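Local coordinates for putative thioesterase II (Thermobifida fusca, PDB 3BBJ), which probably hydrolyses acyl-CoA thioesters, using a double-hotdog fold, at residues P28-G33 against D145-R150; T34-G39 against R67-G72; V178-R183 against L192-L197. All coordinates share one frame; numbering follows the deposited sequence.

Interaction 1: residues P28-G33 against D145-R150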
ATOM      1  N   PRO A  28     -13.283  22.719  -9.337  1.00 52.39           N
ATOM      2  CA  PRO A  28     -12.399  23.542  -8.500  1.00 51.97           C
ATOM      3  C   PRO A  28     -12.815  23.615  -7.022  1.00 51.21           C
ATOM      4  O   PRO A  28     -12.046  24.102  -6.181  1.00 49.88           O
ATOM      5  CB  PRO A  28     -12.479  24.921  -9.159  1.00 52.90           C
ATOM      6  CG  PRO A  28     -13.754  24.921  -9.900  1.00 53.25           C
ATOM      7  CD  PRO A  28     -13.979  23.524 -10.358  1.00 50.59           C
ATOM      8  N   GLY A  29     -14.038  23.177  -6.728  1.00 50.77           N
ATOM      9  CA  GLY A  29     -14.513  23.052  -5.352  1.00 50.65           C
ATOM     10  C   GLY A  29     -13.712  22.040  -4.527  1.00 49.07           C
ATOM     11  O   GLY A  29     -13.801  22.029  -3.298  1.00 47.55           O
ATOM     12  N   TYR A  30     -12.937  21.187  -5.204  1.00 48.59           N
ATOM     13  CA  TYR A  30     -12.119  20.163  -4.535  1.00 48.48           C
ATOM     14  C   TYR A  30     -10.653  20.569  -4.465  1.00 48.81           C
ATOM     15  O   TYR A  30      -9.779  19.738  -4.174  1.00 47.18           O
ATOM     16  CB  TYR A  30     -12.294  18.805  -5.222  1.00 48.84           C
ATOM     17  CG  TYR A  30     -13.696  18.242  -5.025  1.00 48.05           C
ATOM     18  CD1 TYR A  30     -14.731  18.602  -5.880  1.00 51.23           C
ATOM     19  CD2 TYR A  30     -13.995  17.405  -3.954  1.00 42.21           C
ATOM     20  CE1 TYR A  30     -16.014  18.112  -5.700  1.00 52.44           C
ATOM     21  CE2 TYR A  30     -15.286  16.910  -3.762  1.00 43.99           C
ATOM     22  CZ  TYR A  30     -16.289  17.277  -4.641  1.00 48.35           C
ATOM     23  OH  TYR A  30     -17.570  16.816  -4.483  1.00 46.28           O
ATOM     24  N   LEU A  31     -10.393  21.863  -4.698  1.00 50.07           N
ATOM     25  CA  LEU A  31      -9.040  22.391  -4.626  1.00 50.06           C
ATOM     26  C   LEU A  31      -8.694  22.533  -3.168  1.00 50.04           C
ATOM     27  O   LEU A  31      -9.548  22.882  -2.352  1.00 49.25           O
ATOM     28  CB  LEU A  31      -8.920  23.752  -5.321  1.00 49.33           C
ATOM     29  CG  LEU A  31      -8.936  23.812  -6.854  1.00 52.04           C
ATOM     30  CD1 LEU A  31      -9.079  25.267  -7.293  1.00 52.03           C
ATOM     31  CD2 LEU A  31      -7.699  23.180  -7.507  1.00 45.43           C
ATOM     32  N   ILE A  32      -7.445  22.228  -2.854  1.00 50.39           N
ATOM     33  CA  ILE A  32      -6.914  22.416  -1.520  1.00 52.36           C
ATOM     34  C   ILE A  32      -5.856  23.544  -1.533  1.00 52.35           C
ATOM     35  O   ILE A  32      -4.899  23.515  -0.788  1.00 54.22           O
ATOM     36  CB  ILE A  32      -6.281  21.090  -0.993  1.00 52.18           C
ATOM     37  CG1 ILE A  32      -5.179  20.588  -1.924  1.00 55.14           C
ATOM     38  CG2 ILE A  32      -7.308  20.028  -0.840  1.00 48.25           C
ATOM     39  CD1 ILE A  32      -4.351  19.472  -1.315  1.00 51.84           C
ATOM     40  N   GLY A  33      -6.057  24.551  -2.359  1.00 53.06           N
ATOM     41  CA  GLY A  33      -5.017  25.520  -2.663  1.00 52.51           C
ATOM     42  C   GLY A  33      -4.999  25.644  -4.171  1.00 52.85           C
ATOM     43  O   GLY A  33      -6.049  25.892  -4.771  1.00 52.46           O
ATOM     44  N   ASP A 145     -15.909  27.713  -1.347  1.00 54.01           N
ATOM     45  CA  ASP A 145     -15.124  27.492  -0.111  1.00 55.72           C
ATOM     46  C   ASP A 145     -14.165  26.280  -0.123  1.00 55.59           C
ATOM     47  O   ASP A 145     -13.740  25.805   0.935  1.00 55.53           O
ATOM     48  CB  ASP A 145     -16.028  27.497   1.141  1.00 55.92           C
ATOM     49  CG  ASP A 145     -16.774  28.829   1.321  1.00 61.09           C
ATOM     50  OD1 ASP A 145     -16.318  29.858   0.773  1.00 55.76           O
ATOM     51  OD2 ASP A 145     -17.826  28.852   2.000  1.00 64.43           O
ATOM     52  N   GLY A 146     -13.774  25.859  -1.324  1.00 53.46           N
ATOM     53  CA  GLY A 146     -12.797  24.796  -1.537  1.00 52.99           C
ATOM     54  C   GLY A 146     -13.001  23.464  -0.821  1.00 51.94           C
ATOM     55  O   GLY A 146     -14.072  23.178  -0.271  1.00 48.97           O
ATOM     56  N   PHE A 147     -11.943  22.655  -0.815  1.00 50.77           N
ATOM     57  CA  PHE A 147     -12.052  21.273  -0.361  1.00 48.59           C
ATOM     58  C   PHE A 147     -12.790  21.066   0.969  1.00 47.17           C
ATOM     59  O   PHE A 147     -13.649  20.188   1.067  1.00 45.48           O
ATOM     60  CB  PHE A 147     -10.683  20.571  -0.273  1.00 49.70           C
ATOM     61  CG  PHE A 147     -10.812  19.147   0.100  1.00 46.21           C
ATOM     62  CD1 PHE A 147     -11.239  18.224  -0.839  1.00 45.83           C
ATOM     63  CD2 PHE A 147     -10.647  18.740   1.409  1.00 50.45           C
ATOM     64  CE1 PHE A 147     -11.420  16.904  -0.502  1.00 44.88           C
ATOM     65  CE2 PHE A 147     -10.847  17.405   1.759  1.00 52.27           C
ATOM     66  CZ  PHE A 147     -11.225  16.492   0.794  1.00 48.64           C
ATOM     67  N   LEU A 148     -12.458  21.876   1.973  1.00 47.96           N
ATOM     68  CA  LEU A 148     -13.007  21.702   3.333  1.00 49.07           C
ATOM     69  C   LEU A 148     -14.532  21.716   3.408  1.00 49.32           C
ATOM     70  O   LEU A 148     -15.111  21.198   4.379  1.00 50.47           O
ATOM     71  CB  LEU A 148     -12.436  22.760   4.296  1.00 49.22           C
ATOM     72  CG  LEU A 148     -10.992  22.554   4.783  1.00 49.93           C
ATOM     73  CD1 LEU A 148     -10.465  23.763   5.499  1.00 47.85           C
ATOM     74  CD2 LEU A 148     -10.902  21.339   5.690  1.00 45.01           C
ATOM     75  N   ALA A 149     -15.170  22.305   2.389  1.00 48.65           N
ATOM     76  CA  ALA A 149     -16.645  22.396   2.300  1.00 48.28           C
ATOM     77  C   ALA A 149     -17.290  21.244   1.516  1.00 47.60           C
ATOM     78  O   ALA A 149     -18.514  21.205   1.358  1.00 46.15           O
ATOM     79  CB  ALA A 149     -17.054  23.736   1.682  1.00 47.83           C
ATOM     80  N   ARG A 150     -16.461  20.323   1.030  1.00 46.70           N
ATOM     81  CA  ARG A 150     -16.921  19.153   0.257  1.00 46.23           C
ATOM     82  C   ARG A 150     -17.229  17.923   1.143  1.00 46.40           C
ATOM     83  O   ARG A 150     -17.956  16.991   0.726  1.00 43.95           O
ATOM     84  CB  ARG A 150     -15.862  18.770  -0.784  1.00 45.93           C
ATOM     85  CG  ARG A 150     -15.435  19.890  -1.756  1.00 48.74           C
ATOM     86  CD  ARG A 150     -16.576  20.282  -2.727  1.00 52.13           C
ATOM     87  NE  ARG A 150     -17.578  21.145  -2.091  1.00 51.11           N
ATOM     88  CZ  ARG A 150     -17.542  22.481  -2.057  1.00 54.16           C
ATOM     89  NH1 ARG A 150     -16.566  23.167  -2.638  1.00 46.85           N
ATOM     90  NH2 ARG A 150     -18.507  23.133  -1.433  1.00 52.51           N
TER
HETATM   91  O   HOH W   1     -18.607  16.891  -2.287  1.00 50.58           O
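The carbonyl oxygen of G29 is gripped from two directions by 145-150. R150 NH1 donates to G29 O over 3.1 Å with an N-H...O angle of 152°, approaching well to the side of the C=O bond, and F147 CA adds a CA-H...O contact at 3.5 Å. A backbone bond runs alongside, met more nearly end-on at its carbonyl: F147 N gives its hydrogen to L31 O at 2.9 Å, so the start of the 3-10 turn 147-149 is fastened to the chain just before I32.

R150 passes over one face of the Y30 ring. Bends at chi2 (-68°) and chi3 (78°) carry its methylenes across, and R150 CD sits over the centre of that face of Y30, 3.6 Å from the ring centroid, in a CH-pi contact. An arginine suits this place because its greasy shaft covers the phenol while its charged end reaches beyond, where NE forms a salt bridge with D184 and NH2 binds D144 O. F147 lies alongside I32, with CG2 of I32 packed 3.5 Å from F147 CB, and its ring meets that of Y30 obliquely. Glycines allow the close approach: a side-chain carbon on G29 would run into R150 NH1, and G146 adopts a positive phi, which glycine accepts readily. R7, F8 and A11 of helix 7-11 also pack on Y30, and Y40 stacks with it.

One loop comes from the N-terminal hotdog region and the other leads into strand 151-155 of the C-terminal one; such a junction is consistent with the double-hotdog fold of type II acyl-CoA thioesterases.

Interaction 2: residues T34-G39 against R67-G72. With SO4 (sulfate ion), chain C.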
ATOM      1  N   THR A  34      -3.828  25.484  -4.789  1.00 53.77           N
ATOM      2  CA  THR A  34      -3.722  25.540  -6.253  1.00 53.23           C
ATOM      3  C   THR A  34      -3.849  24.152  -6.915  1.00 53.55           C
ATOM      4  O   THR A  34      -4.023  24.045  -8.144  1.00 54.02           O
ATOM      5  CB  THR A  34      -2.391  26.179  -6.693  1.00 53.20           C
ATOM      6  OG1 THR A  34      -1.285  25.421  -6.171  1.00 49.70           O
ATOM      7  CG2 THR A  34      -2.314  27.657  -6.239  1.00 53.97           C
ATOM      8  N   ALA A  35      -3.747  23.096  -6.106  1.00 51.92           N
ATOM      9  CA  ALA A  35      -3.857  21.725  -6.614  1.00 50.24           C
ATOM     10  C   ALA A  35      -5.160  21.083  -6.174  1.00 47.87           C
ATOM     11  O   ALA A  35      -5.702  21.401  -5.128  1.00 47.97           O
ATOM     12  CB  ALA A  35      -2.672  20.883  -6.155  1.00 47.46           C
HETATM   13  N   MSE A  36      -5.649  20.161  -6.989  1.00 48.47           N
HETATM   14  CA  MSE A  36      -6.797  19.335  -6.619  1.00 46.90           C
HETATM   15  C   MSE A  36      -6.450  18.307  -5.550  1.00 46.93           C
HETATM   16  O   MSE A  36      -5.367  17.727  -5.537  1.00 47.13           O
HETATM   17  CB  MSE A  36      -7.276  18.592  -7.840  1.00 47.70           C
HETATM   18  CG  MSE A  36      -7.843  19.493  -8.890  1.00 47.56           C
HETATM   19 SE   MSE A  36      -9.617  19.961  -8.374  0.75 40.93          SE
HETATM   20  CE  MSE A  36      -9.781  21.386  -9.485  1.00 49.56           C
ATOM     21  N   ASN A  37      -7.389  18.069  -4.651  1.00 48.36           N
ATOM     22  CA  ASN A  37      -7.254  16.990  -3.668  1.00 48.19           C
ATOM     23  C   ASN A  37      -7.018  15.636  -4.397  1.00 48.16           C
ATOM     24  O   ASN A  37      -7.670  15.337  -5.421  1.00 48.40           O
ATOM     25  CB  ASN A  37      -8.507  16.947  -2.788  1.00 47.48           C
ATOM     26  CG  ASN A  37      -8.623  15.658  -1.988  1.00 50.39           C
ATOM     27  OD1 ASN A  37      -9.300  14.716  -2.410  1.00 49.11           O
ATOM     28  ND2 ASN A  37      -7.960  15.610  -0.838  1.00 42.71           N
ATOM     29  N   GLY A  38      -6.077  14.839  -3.872  1.00 46.50           N
ATOM     30  CA  GLY A  38      -5.692  13.569  -4.466  1.00 45.79           C
ATOM     31  C   GLY A  38      -6.821  12.548  -4.516  1.00 45.79           C
ATOM     32  O   GLY A  38      -7.001  11.869  -5.527  1.00 47.77           O
ATOM     33  N   GLY A  39      -7.585  12.445  -3.434  1.00 45.31           N
ATOM     34  CA  GLY A  39      -8.706  11.515  -3.362  1.00 46.92           C
ATOM     35  C   GLY A  39      -9.770  11.751  -4.418  1.00 48.42           C
ATOM     36  O   GLY A  39     -10.415  10.807  -4.893  1.00 49.14           O
ATOM     37  N   ARG A  67       2.310  14.869 -10.633  1.00 48.63           N
ATOM     38  CA  ARG A  67       2.162  16.325 -10.645  1.00 49.53           C
ATOM     39  C   ARG A  67       0.790  16.747 -10.159  1.00 49.89           C
ATOM     40  O   ARG A  67      -0.170  15.975 -10.268  1.00 52.23           O
ATOM     41  CB  ARG A  67       2.265  16.866 -12.078  1.00 51.25           C
ATOM     42  CG  ARG A  67       3.576  16.653 -12.796  1.00 52.81           C
ATOM     43  CD  ARG A  67       3.452  17.066 -14.249  1.00 51.26           C
ATOM     44  NE  ARG A  67       4.668  16.715 -14.984  1.00 55.81           N
ATOM     45  CZ  ARG A  67       4.948  15.514 -15.495  1.00 57.11           C
ATOM     46  NH1 ARG A  67       4.102  14.499 -15.379  1.00 55.56           N
ATOM     47  NH2 ARG A  67       6.098  15.327 -16.134  1.00 55.66           N
ATOM     48  N   PRO A  68       0.676  17.993  -9.648  1.00 49.41           N
ATOM     49  CA  PRO A  68      -0.632  18.525  -9.252  1.00 48.31           C
ATOM     50  C   PRO A  68      -1.503  18.807 -10.454  1.00 48.77           C
ATOM     51  O   PRO A  68      -0.984  19.202 -11.491  1.00 50.57           O
ATOM     52  CB  PRO A  68      -0.280  19.870  -8.613  1.00 48.33           C
ATOM     53  CG  PRO A  68       0.985  20.275  -9.298  1.00 46.88           C
ATOM     54  CD  PRO A  68       1.746  18.980  -9.402  1.00 49.00           C
ATOM     55  N   ALA A  69      -2.805  18.609 -10.309  1.00 49.50           N
ATOM     56  CA  ALA A  69      -3.784  19.037 -11.305  1.00 49.92           C
ATOM     57  C   ALA A  69      -4.525  20.284 -10.819  1.00 52.56           C
ATOM     58  O   ALA A  69      -4.581  20.573  -9.614  1.00 51.90           O
ATOM     59  CB  ALA A  69      -4.789  17.931 -11.591  1.00 49.41           C
ATOM     60  N   SER A  70      -5.091  21.018 -11.772  1.00 54.96           N
ATOM     61  CA  SER A  70      -5.909  22.179 -11.468  1.00 58.07           C
ATOM     62  C   SER A  70      -7.320  21.961 -12.031  1.00 58.80           C
ATOM     63  O   SER A  70      -7.602  20.937 -12.636  1.00 59.16           O
ATOM     64  CB  SER A  70      -5.263  23.462 -12.008  1.00 57.35           C
ATOM     65  OG  SER A  70      -4.799  23.293 -13.328  1.00 62.31           O
ATOM     66  N   SER A  71      -8.210  22.913 -11.814  1.00 58.34           N
ATOM     67  CA  SER A  71      -9.565  22.788 -12.331  1.00 59.46           C
ATOM     68  C   SER A  71      -9.639  22.805 -13.869  1.00 59.23           C
ATOM     69  O   SER A  71      -8.696  23.204 -14.568  1.00 58.13           O
ATOM     70  CB  SER A  71     -10.483  23.873 -11.749  1.00 60.37           C
ATOM     71  OG  SER A  71     -10.229  25.164 -12.299  1.00 61.99           O
ATOM     72  N   GLY A  72     -10.781  22.340 -14.365  1.00 58.17           N
ATOM     73  CA  GLY A  72     -11.055  22.286 -15.782  1.00 57.02           C
ATOM     74  C   GLY A  72     -10.943  20.886 -16.341  1.00 56.97           C
ATOM     75  O   GLY A  72     -10.921  19.912 -15.589  1.00 55.42           O
TER
HETATM   76  S   SO4 C 272       7.625  18.965 -15.814  0.50 70.96           S
HETATM   77  O1  SO4 C 272       7.186  18.840 -14.421  0.50 56.00           O
HETATM   78  O2  SO4 C 272       8.660  20.000 -15.881  0.50 61.04           O
HETATM   79  O3  SO4 C 272       8.202  17.703 -16.280  0.50 58.86           O
HETATM   80  O4  SO4 C 272       6.492  19.320 -16.675  0.50 59.82           O
HETATM   81  O   HOH W   2      -3.553  17.712  -7.386  1.00 41.54           O
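With CG beside its own backbone N (chi1 -67°) and a sharp bend at chi2 (-79°), the side chain of M36, a selenomethionine, is laid along the chain from A69 to S71. Its CG rests 4.4 Å from A69 CB, and the terminal methyl turns to the backbone of S70 and S71, where the modelled distances are doubtfully short. A long, flexible, apolar chain suits this place, since L31 and L26 also pack on it. Beside it A35 CB meets P68 CB at 3.6 Å, two compact groups that let the backbones come close.

The backbones are joined at one direct bond, M36 N to A69 O at 2.9 Å with an N-H...O angle of 155°. A35 CA reinforces it with a CA-H...O contact to the same oxygen at 3.3 Å. The return link is made by a water, which donates to M36 O and accepts from A69 N, 3.1 Å away. One direct bond and one water bridge thus join the chain leading into helix 38-51, N-capped by N37, to the loop between strands 57-65 and 72-82 of the N-terminal hotdog region.

Farther out, R67 extends its chain to a sulfate, probably from the crystallisation liquor. R67 NH2 points almost straight at sulfate O3 (3.2 Å), near the guanidinium plane, and NE makes a weak bond to O1; NH1 is held by T100 O, and K82 of the second subunit packs on R67.

Since the polar ties come from main chain and water, the union of these loops probably depends more on backbone shape and small or pliable side chains than on charge.

Interaction 3: residues V178-R183 against L192-L197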
ATOM      1  N   VAL A 178     -16.597  10.647   8.928  1.00 44.35           N
ATOM      2  CA  VAL A 178     -16.459  11.418   7.703  1.00 44.05           C
ATOM      3  C   VAL A 178     -17.509  11.018   6.696  1.00 44.75           C
ATOM      4  O   VAL A 178     -17.923   9.850   6.640  1.00 44.76           O
ATOM      5  CB  VAL A 178     -15.087  11.213   7.057  1.00 46.14           C
ATOM      6  CG1 VAL A 178     -14.812   9.680   6.724  1.00 42.02           C
ATOM      7  CG2 VAL A 178     -14.952  12.104   5.837  1.00 44.79           C
ATOM      8  N   ASP A 179     -17.939  11.995   5.903  1.00 47.41           N
ATOM      9  CA  ASP A 179     -18.921  11.784   4.837  1.00 47.22           C
ATOM     10  C   ASP A 179     -18.876  13.002   3.929  1.00 45.76           C
ATOM     11  O   ASP A 179     -18.248  14.010   4.274  1.00 46.99           O
ATOM     12  CB  ASP A 179     -20.328  11.634   5.444  1.00 48.69           C
ATOM     13  CG  ASP A 179     -21.289  10.820   4.555  1.00 49.52           C
ATOM     14  OD1 ASP A 179     -21.022  10.631   3.340  1.00 46.75           O
ATOM     15  OD2 ASP A 179     -22.321  10.358   5.099  1.00 57.92           O
ATOM     16  N   LEU A 180     -19.514  12.909   2.773  1.00 46.28           N
ATOM     17  CA  LEU A 180     -19.741  14.074   1.918  1.00 46.95           C
ATOM     18  C   LEU A 180     -20.548  15.125   2.700  1.00 46.63           C
ATOM     19  O   LEU A 180     -21.348  14.787   3.566  1.00 44.89           O
ATOM     20  CB  LEU A 180     -20.507  13.674   0.651  1.00 47.75           C
ATOM     21  CG  LEU A 180     -19.786  12.722  -0.319  1.00 47.27           C
ATOM     22  CD1 LEU A 180     -20.716  12.280  -1.442  1.00 42.44           C
ATOM     23  CD2 LEU A 180     -18.550  13.410  -0.873  1.00 41.88           C
ATOM     24  N   SER A 181     -20.332  16.400   2.397  1.00 46.97           N
ATOM     25  CA  SER A 181     -20.958  17.465   3.168  1.00 47.13           C
ATOM     26  C   SER A 181     -22.493  17.575   2.960  1.00 48.66           C
ATOM     27  O   SER A 181     -23.041  17.291   1.875  1.00 47.54           O
ATOM     28  CB  SER A 181     -20.282  18.810   2.848  1.00 47.44           C
ATOM     29  OG  SER A 181     -20.626  19.286   1.540  1.00 46.64           O
ATOM     30  N   ALA A 182     -23.160  18.001   4.029  1.00 48.13           N
ATOM     31  CA  ALA A 182     -24.580  18.312   4.014  1.00 47.52           C
ATOM     32  C   ALA A 182     -24.805  19.384   2.954  1.00 49.01           C
ATOM     33  O   ALA A 182     -25.691  19.256   2.116  1.00 49.93           O
ATOM     34  CB  ALA A 182     -25.024  18.796   5.396  1.00 44.81           C
ATOM     35  N   ARG A 183     -23.951  20.410   2.980  1.00 49.43           N
ATOM     36  CA  ARG A 183     -23.967  21.518   2.024  1.00 48.08           C
ATOM     37  C   ARG A 183     -24.061  21.101   0.550  1.00 47.36           C
ATOM     38  O   ARG A 183     -24.761  21.728  -0.237  1.00 47.33           O
ATOM     39  CB  ARG A 183     -22.678  22.317   2.217  1.00 49.66           C
ATOM     40  CG  ARG A 183     -22.558  23.541   1.344  1.00 50.55           C
ATOM     41  CD  ARG A 183     -21.189  24.158   1.433  1.00 46.27           C
ATOM     42  NE  ARG A 183     -21.094  25.304   0.541  1.00 48.03           N
ATOM     43  CZ  ARG A 183     -20.237  26.305   0.679  1.00 50.95           C
ATOM     44  NH1 ARG A 183     -19.367  26.315   1.683  1.00 57.87           N
ATOM     45  NH2 ARG A 183     -20.242  27.299  -0.193  1.00 48.75           N
ATOM     46  N   LEU A 192     -19.238   3.266  -2.244  1.00 49.96           N
ATOM     47  CA  LEU A 192     -18.060   2.669  -2.864  1.00 49.97           C
ATOM     48  C   LEU A 192     -17.349   3.657  -3.743  1.00 49.06           C
ATOM     49  O   LEU A 192     -16.118   3.638  -3.841  1.00 48.38           O
ATOM     50  CB  LEU A 192     -18.449   1.443  -3.672  1.00 48.89           C
ATOM     51  CG  LEU A 192     -18.942   0.287  -2.810  1.00 49.43           C
ATOM     52  CD1 LEU A 192     -19.779  -0.689  -3.657  1.00 44.43           C
ATOM     53  CD2 LEU A 192     -17.739  -0.400  -2.151  1.00 45.08           C
ATOM     54  N   ALA A 193     -18.135   4.519  -4.383  1.00 48.31           N
ATOM     55  CA  ALA A 193     -17.603   5.564  -5.252  1.00 47.84           C
ATOM     56  C   ALA A 193     -16.840   6.600  -4.433  1.00 46.43           C
ATOM     57  O   ALA A 193     -15.897   7.203  -4.913  1.00 47.58           O
ATOM     58  CB  ALA A 193     -18.755   6.237  -6.029  1.00 45.90           C
ATOM     59  N   PHE A 194     -17.258   6.774  -3.180  1.00 47.31           N
ATOM     60  CA  PHE A 194     -16.735   7.813  -2.273  1.00 46.25           C
ATOM     61  C   PHE A 194     -15.517   7.369  -1.459  1.00 45.84           C
ATOM     62  O   PHE A 194     -14.761   8.205  -0.977  1.00 47.38           O
ATOM     63  CB  PHE A 194     -17.876   8.249  -1.340  1.00 46.64           C
ATOM     64  CG  PHE A 194     -17.446   9.067  -0.138  1.00 44.36           C
ATOM     65  CD1 PHE A 194     -16.928  10.342  -0.290  1.00 44.53           C
ATOM     66  CD2 PHE A 194     -17.650   8.580   1.154  1.00 46.10           C
ATOM     67  CE1 PHE A 194     -16.560  11.103   0.824  1.00 48.93           C
ATOM     68  CE2 PHE A 194     -17.288   9.333   2.283  1.00 44.44           C
ATOM     69  CZ  PHE A 194     -16.746  10.599   2.114  1.00 45.03           C
ATOM     70  N   LEU A 195     -15.320   6.060  -1.312  1.00 45.76           N
ATOM     71  CA  LEU A 195     -14.183   5.544  -0.533  1.00 44.50           C
ATOM     72  C   LEU A 195     -12.828   6.124  -0.979  1.00 44.41           C
ATOM     73  O   LEU A 195     -12.048   6.569  -0.136  1.00 44.25           O
ATOM     74  CB  LEU A 195     -14.173   4.005  -0.513  1.00 44.78           C
ATOM     75  CG  LEU A 195     -15.304   3.343   0.298  1.00 44.69           C
ATOM     76  CD1 LEU A 195     -15.213   1.844   0.287  1.00 44.23           C
ATOM     77  CD2 LEU A 195     -15.297   3.842   1.741  1.00 50.69           C
ATOM     78  N   PRO A 196     -12.550   6.149  -2.295  1.00 44.74           N
ATOM     79  CA  PRO A 196     -11.256   6.711  -2.735  1.00 45.11           C
ATOM     80  C   PRO A 196     -11.026   8.174  -2.337  1.00 45.97           C
ATOM     81  O   PRO A 196      -9.865   8.587  -2.108  1.00 47.08           O
ATOM     82  CB  PRO A 196     -11.271   6.535  -4.261  1.00 46.37           C
ATOM     83  CG  PRO A 196     -12.701   6.195  -4.637  1.00 47.64           C
ATOM     84  CD  PRO A 196     -13.374   5.640  -3.411  1.00 45.02           C
ATOM     85  N   LEU A 197     -12.102   8.961  -2.239  1.00 44.92           N
ATOM     86  CA  LEU A 197     -11.987  10.327  -1.715  1.00 45.50           C
ATOM     87  C   LEU A 197     -11.860  10.308  -0.195  1.00 45.11           C
ATOM     88  O   LEU A 197     -11.023  11.013   0.382  1.00 45.69           O
ATOM     89  CB  LEU A 197     -13.189  11.206  -2.118  1.00 46.27           C
ATOM     90  CG  LEU A 197     -13.259  12.626  -1.508  1.00 45.21           C
ATOM     91  CD1 LEU A 197     -11.996  13.407  -1.766  1.00 48.13           C
ATOM     92  CD2 LEU A 197     -14.437  13.402  -2.040  1.00 44.37           C
TER
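The ring of F194 is the centre of this contact, meeting three consecutive residues of strand 173-180, a reach that suits a flat, broad phenylalanine in this buried place. L180 slides past it in the opposite direction and lays CD2 obliquely against CE1 of F194 at 3.5 Å; D179 CA lies 3.7 Å from CZ of F194, also obliquely, and V178 CG2 comes to the ring edge. CG of F194 stands opposite its backbone N (chi1 166°), which sends the ring from helix to strand. L197, one turn on, touches the tip of L180 with its CD2. Replacing F194 by an alanine would probably leave L180 CD2 without the ring it rests on and open a gap between strand and helix.

In the next shell D179 steadies the strand end: its OD1 takes L180 N at 2.8 Å, on the anti side, while OD2 is bonded by S187 OG. P196, having no N-H to give, fits the helix kink at 196-197.

The axes of segments 192-197 and 178-180 run 116° apart in direction and approach to 9.6 Å. L233 of strand 233-243 packs on V178, F194 and L195, and P196 on helix 38-51 and strand 217-224.

Overall arrangement
Along the chain, interaction 2 is nested inside the loop closed by interaction 1, and interaction 3 follows both. The centres of 1 and 2 are about 10 Å apart, those of 1 and 3 about 13 Å, and those of 2 and 3 about 17 Å. Interaction 2 belongs to the N-terminal hotdog region and interaction 3 to the C-terminal one, while interaction 1 joins residues of both. N37, which caps helix 38-51, connects them: its N probably bonds Y30 O, and its side chain packs on F147 and L197. S181 likewise probably bonds A149 and R150. The contacts touch one another in pairs, and interaction 1 probably links the two halves, with 2 and 3 flanking it.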